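Local coordinates for autophagy-related protein 9 (Schizosaccharomyces pombe, PDB 7D0I) that scrambles phospholipids between the two leaflets of the membrane as a homotrimer, supplying membrane to the growing autophagosome, at residues Y483-F493 with S589-Y600. The protein carries 1 engineered substitution. Sequence-based numbering, arbitrary orientation.
Sequences YAAASHYVSQF and SKAVQQEFCSLY
Helices 483-489 and 591-599, probably on the cytoplasmic side of this scramblase, pack through aromatic side chains at 137° between their directions; Tyr-600 and Phe-493 bury the most surface, with Tyr-489, Gln-593 and Val-490 close behind. The Tyr-600 ring lies with one face over Ala-486, whose CB sits 3.8 Å from the ring centroid in a CH-pi contact, while its edge meets the edge of Tyr-483. Its hydroxyl donates to Ser-487 OG at 3.0 Å; that OG in turn donates to Tyr-483 O, which Ser-487 N reaches from the opposite face. The Tyr-600 ring reaches the other helix because its CG stands anti to the backbone N (chi1 177°). One turn back, Phe-596 offers its face to the edge of Tyr-489, an offset edge-to-face pair with planes at 90°. Val-490 CG1 wedges against Phe-596, Cys-597 SG and Tyr-600. Beyond the helix, CG of Gln-593 lies over one face of the Phe-493 ring, a CH-pi contact, its amide nearly parallel to that ring. Tyr-457 of strand 455-457 also meets Tyr-600. A leucine at Tyr-600 would probably leave Ser-487 OG without its donor and Ala-486 CB without an aromatic face. Rings and aliphatic groups thus make most of the contacts, and one hydrogen bond between the segments fixes the Tyr-600 end.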
loop_
_atom_site.group_PDB
_atom_site.type_symbol
_atom_site.label_atom_id
_atom_site.label_comp_id
_atom_site.label_asym_id
_atom_site.label_seq_id
_atom_site.Cartn_x
_atom_site.Cartn_y
_atom_site.Cartn_z
ATOM N N TYR A 483 16.896 23.103 10.182
ATOM C CA TYR A 483 18.214 23.709 10.079
ATOM C C TYR A 483 19.248 22.719 9.572
ATOM O O TYR A 483 20.186 23.116 8.880
ATOM C CB TYR A 483 18.639 24.275 11.424
ATOM C CG TYR A 483 18.009 25.600 11.744
ATOM C CD1 TYR A 483 18.187 26.684 10.917
ATOM C CD2 TYR A 483 17.254 25.768 12.880
ATOM C CE1 TYR A 483 17.626 27.889 11.208
ATOM C CE2 TYR A 483 16.692 26.972 13.177
ATOM C CZ TYR A 483 16.877 28.028 12.338
ATOM O OH TYR A 483 16.311 29.240 12.632
ATOM N N ALA A 484 19.095 21.435 9.891
ATOM C CA ALA A 484 19.990 20.431 9.329
ATOM C C ALA A 484 19.857 20.375 7.815
ATOM O O ALA A 484 20.855 20.385 7.085
ATOM C CB ALA A 484 19.695 19.068 9.944
ATOM N N ALA A 485 18.620 20.335 7.325
ATOM C CA ALA A 485 18.387 20.309 5.890
ATOM C C ALA A 485 18.898 21.574 5.221
ATOM O O ALA A 485 19.449 21.520 4.121
ATOM C CB ALA A 485 16.902 20.118 5.613
ATOM N N ALA A 486 18.727 22.729 5.866
ATOM C CA ALA A 486 19.173 23.973 5.249
ATOM C C ALA A 486 20.691 24.063 5.212
ATOM O O ALA A 486 21.270 24.519 4.216
ATOM C CB ALA A 486 18.585 25.160 5.995
ATOM N N SER A 487 21.354 23.643 6.289
ATOM C CA SER A 487 22.808 23.634 6.303
ATOM C C SER A 487 23.352 22.684 5.257
ATOM O O SER A 487 24.371 22.965 4.621
ATOM C CB SER A 487 23.313 23.242 7.688
ATOM O OG SER A 487 22.667 24.005 8.687
ATOM N N HIS A 488 22.684 21.547 5.063
ATOM C CA HIS A 488 23.077 20.635 4.002
ATOM C C HIS A 488 22.898 21.279 2.637
ATOM O O HIS A 488 23.795 21.226 1.793
ATOM C CB HIS A 488 22.268 19.351 4.102
ATOM C CG HIS A 488 22.669 18.309 3.113
ATOM N ND1 HIS A 488 23.983 18.056 2.795
ATOM C CD2 HIS A 488 21.930 17.448 2.375
ATOM C CE1 HIS A 488 24.039 17.088 1.901
ATOM N NE2 HIS A 488 22.806 16.703 1.629
ATOM N N TYR A 489 21.746 21.909 2.411
ATOM C CA TYR A 489 21.453 22.469 1.097
ATOM C C TYR A 489 22.457 23.538 0.705
ATOM O O TYR A 489 22.947 23.554 -0.426
ATOM C CB TYR A 489 20.042 23.047 1.069
ATOM C CG TYR A 489 19.797 23.924 -0.129
ATOM C CD1 TYR A 489 19.648 23.380 -1.386
ATOM C CD2 TYR A 489 19.724 25.293 -0.006
ATOM C CE1 TYR A 489 19.435 24.168 -2.474
ATOM C CE2 TYR A 489 19.510 26.088 -1.095
ATOM C CZ TYR A 489 19.366 25.521 -2.324
ATOM O OH TYR A 489 19.151 26.314 -3.420
ATOM N N VAL A 490 22.773 24.450 1.616
ATOM C CA VAL A 490 23.597 25.592 1.223
ATOM C C VAL A 490 25.027 25.170 0.913
ATOM O O VAL A 490 25.837 25.986 0.466
ATOM C CB VAL A 490 23.590 26.691 2.295
ATOM C CG1 VAL A 490 22.207 27.271 2.432
ATOM C CG2 VAL A 490 24.072 26.141 3.605
ATOM N N SER A 491 25.354 23.899 1.134
ATOM C CA SER A 491 26.699 23.410 0.882
ATOM C C SER A 491 26.824 22.646 -0.428
ATOM O O SER A 491 27.930 22.244 -0.789
ATOM C CB SER A 491 27.159 22.515 2.031
ATOM O OG SER A 491 26.518 21.259 1.964
ATOM N N GLN A 492 25.729 22.442 -1.148
ATOM C CA GLN A 492 25.748 21.674 -2.383
ATOM C C GLN A 492 26.205 22.483 -3.578
ATOM O O GLN A 492 26.023 22.027 -4.709
ATOM C CB GLN A 492 24.364 21.102 -2.672
ATOM C CG GLN A 492 23.780 20.294 -1.550
ATOM C CD GLN A 492 24.565 19.053 -1.267
ATOM O OE1 GLN A 492 24.318 18.010 -1.857
ATOM N NE2 GLN A 492 25.514 19.149 -0.355
ATOM N N PHE A 493 26.792 23.657 -3.370
ATOM C CA PHE A 493 27.196 24.541 -4.462
ATOM C C PHE A 493 28.675 24.876 -4.329
ATOM O O PHE A 493 29.037 26.009 -3.996
ATOM C CB PHE A 493 26.353 25.811 -4.472
ATOM C CG PHE A 493 24.916 25.568 -4.782
ATOM C CD1 PHE A 493 24.427 25.790 -6.044
ATOM C CD2 PHE A 493 24.057 25.099 -3.815
ATOM C CE1 PHE A 493 23.113 25.558 -6.332
ATOM C CE2 PHE A 493 22.746 24.866 -4.102
ATOM C CZ PHE A 493 22.274 25.097 -5.360
ATOM N N SER A 589 19.027 25.570 -9.370
ATOM C CA SER A 589 19.645 26.795 -9.832
ATOM C C SER A 589 20.530 27.399 -8.752
ATOM O O SER A 589 20.524 26.986 -7.593
ATOM C CB SER A 589 18.577 27.795 -10.258
ATOM O OG SER A 589 19.142 28.864 -10.989
ATOM N N LYS A 590 21.312 28.387 -9.164
ATOM C CA LYS A 590 22.094 29.190 -8.242
ATOM C C LYS A 590 21.335 30.423 -7.786
ATOM O O LYS A 590 21.561 30.906 -6.675
ATOM C CB LYS A 590 23.408 29.609 -8.903
ATOM C CG LYS A 590 24.402 30.257 -7.973
ATOM C CD LYS A 590 24.924 29.269 -6.963
ATOM C CE LYS A 590 25.966 29.916 -6.084
ATOM N NZ LYS A 590 26.968 30.639 -6.907
ATOM N N ALA A 591 20.433 30.940 -8.620
ATOM C CA ALA A 591 19.591 32.052 -8.202
ATOM C C ALA A 591 18.655 31.638 -7.076
ATOM O O ALA A 591 18.400 32.419 -6.149
ATOM C CB ALA A 591 18.797 32.579 -9.395
ATOM N N VAL A 592 18.131 30.416 -7.143
ATOM C CA VAL A 592 17.315 29.900 -6.053
ATOM C C VAL A 592 18.122 29.846 -4.768
ATOM O O VAL A 592 17.614 30.154 -3.686
ATOM C CB VAL A 592 16.748 28.522 -6.422
ATOM C CG1 VAL A 592 16.198 27.843 -5.204
ATOM C CG2 VAL A 592 15.679 28.678 -7.455
ATOM N N GLN A 593 19.397 29.480 -4.865
ATOM C CA GLN A 593 20.224 29.438 -3.670
ATOM C C GLN A 593 20.518 30.835 -3.153
ATOM O O GLN A 593 20.592 31.047 -1.942
ATOM C CB GLN A 593 21.520 28.693 -3.944
ATOM C CG GLN A 593 22.288 28.352 -2.697
ATOM C CD GLN A 593 23.674 28.933 -2.700
ATOM O OE1 GLN A 593 24.033 29.700 -3.589
ATOM N NE2 GLN A 593 24.466 28.575 -1.701
ATOM N N GLN A 594 20.682 31.804 -4.050
ATOM C CA GLN A 594 20.871 33.180 -3.602
ATOM C C GLN A 594 19.649 33.675 -2.841
ATOM O O GLN A 594 19.774 34.312 -1.789
ATOM C CB GLN A 594 21.161 34.086 -4.794
ATOM C CG GLN A 594 22.391 33.703 -5.587
ATOM C CD GLN A 594 23.672 34.152 -4.929
ATOM O OE1 GLN A 594 23.807 35.309 -4.536
ATOM N NE2 GLN A 594 24.624 33.239 -4.804
ATOM N N GLU A 595 18.455 33.367 -3.345
ATOM C CA GLU A 595 17.244 33.765 -2.639
ATOM C C GLU A 595 17.138 33.063 -1.290
ATOM O O GLU A 595 16.873 33.698 -0.261
ATOM C CB GLU A 595 16.015 33.471 -3.490
ATOM C CG GLU A 595 14.775 34.180 -2.989
ATOM C CD GLU A 595 13.511 33.648 -3.610
ATOM O OE1 GLU A 595 13.588 32.619 -4.302
ATOM O OE2 GLU A 595 12.441 34.254 -3.402
ATOM N N PHE A 596 17.352 31.748 -1.270
ATOM C CA PHE A 596 17.250 31.023 -0.014
ATOM C C PHE A 596 18.289 31.485 0.993
ATOM O O PHE A 596 18.051 31.408 2.197
ATOM C CB PHE A 596 17.386 29.528 -0.246
ATOM C CG PHE A 596 17.211 28.721 0.996
ATOM C CD1 PHE A 596 18.304 28.258 1.694
ATOM C CD2 PHE A 596 15.954 28.443 1.480
ATOM C CE1 PHE A 596 18.140 27.526 2.836
ATOM C CE2 PHE A 596 15.792 27.715 2.621
ATOM C CZ PHE A 596 16.883 27.253 3.298
ATOM N N CYS A 597 19.439 31.960 0.533
ATOM C CA CYS A 597 20.403 32.528 1.460
ATOM C C CYS A 597 20.061 33.955 1.845
ATOM O O CYS A 597 20.611 34.468 2.822
ATOM C CB CYS A 597 21.808 32.466 0.870
ATOM S SG CYS A 597 22.634 30.888 1.124
ATOM N N SER A 598 19.180 34.614 1.095
ATOM C CA SER A 598 18.579 35.835 1.615
ATOM C C SER A 598 17.589 35.526 2.730
ATOM O O SER A 598 17.415 36.336 3.644
ATOM C CB SER A 598 17.877 36.607 0.507
ATOM O OG SER A 598 16.585 36.080 0.283
ATOM N N LEU A 599 16.931 34.368 2.668
ATOM C CA LEU A 599 16.034 33.960 3.748
ATOM C C LEU A 599 16.775 33.354 4.931
ATOM O O LEU A 599 16.326 33.492 6.068
ATOM C CB LEU A 599 15.016 32.946 3.240
ATOM C CG LEU A 599 13.967 33.410 2.243
ATOM C CD1 LEU A 599 13.437 32.219 1.506
ATOM C CD2 LEU A 599 12.854 34.110 2.969
ATOM N N TYR A 600 17.893 32.686 4.688
ATOM C CA TYR A 600 18.631 31.912 5.684
ATOM C C TYR A 600 20.004 32.548 5.823
ATOM O O TYR A 600 20.952 32.135 5.158
ATOM C CB TYR A 600 18.702 30.479 5.223
ATOM C CG TYR A 600 19.471 29.503 6.065
ATOM C CD1 TYR A 600 18.965 29.037 7.256
ATOM C CD2 TYR A 600 20.664 28.981 5.622
ATOM C CE1 TYR A 600 19.648 28.123 8.002
ATOM C CE2 TYR A 600 21.350 28.068 6.362
ATOM C CZ TYR A 600 20.840 27.642 7.551
ATOM O OH TYR A 600 21.531 26.728 8.297
#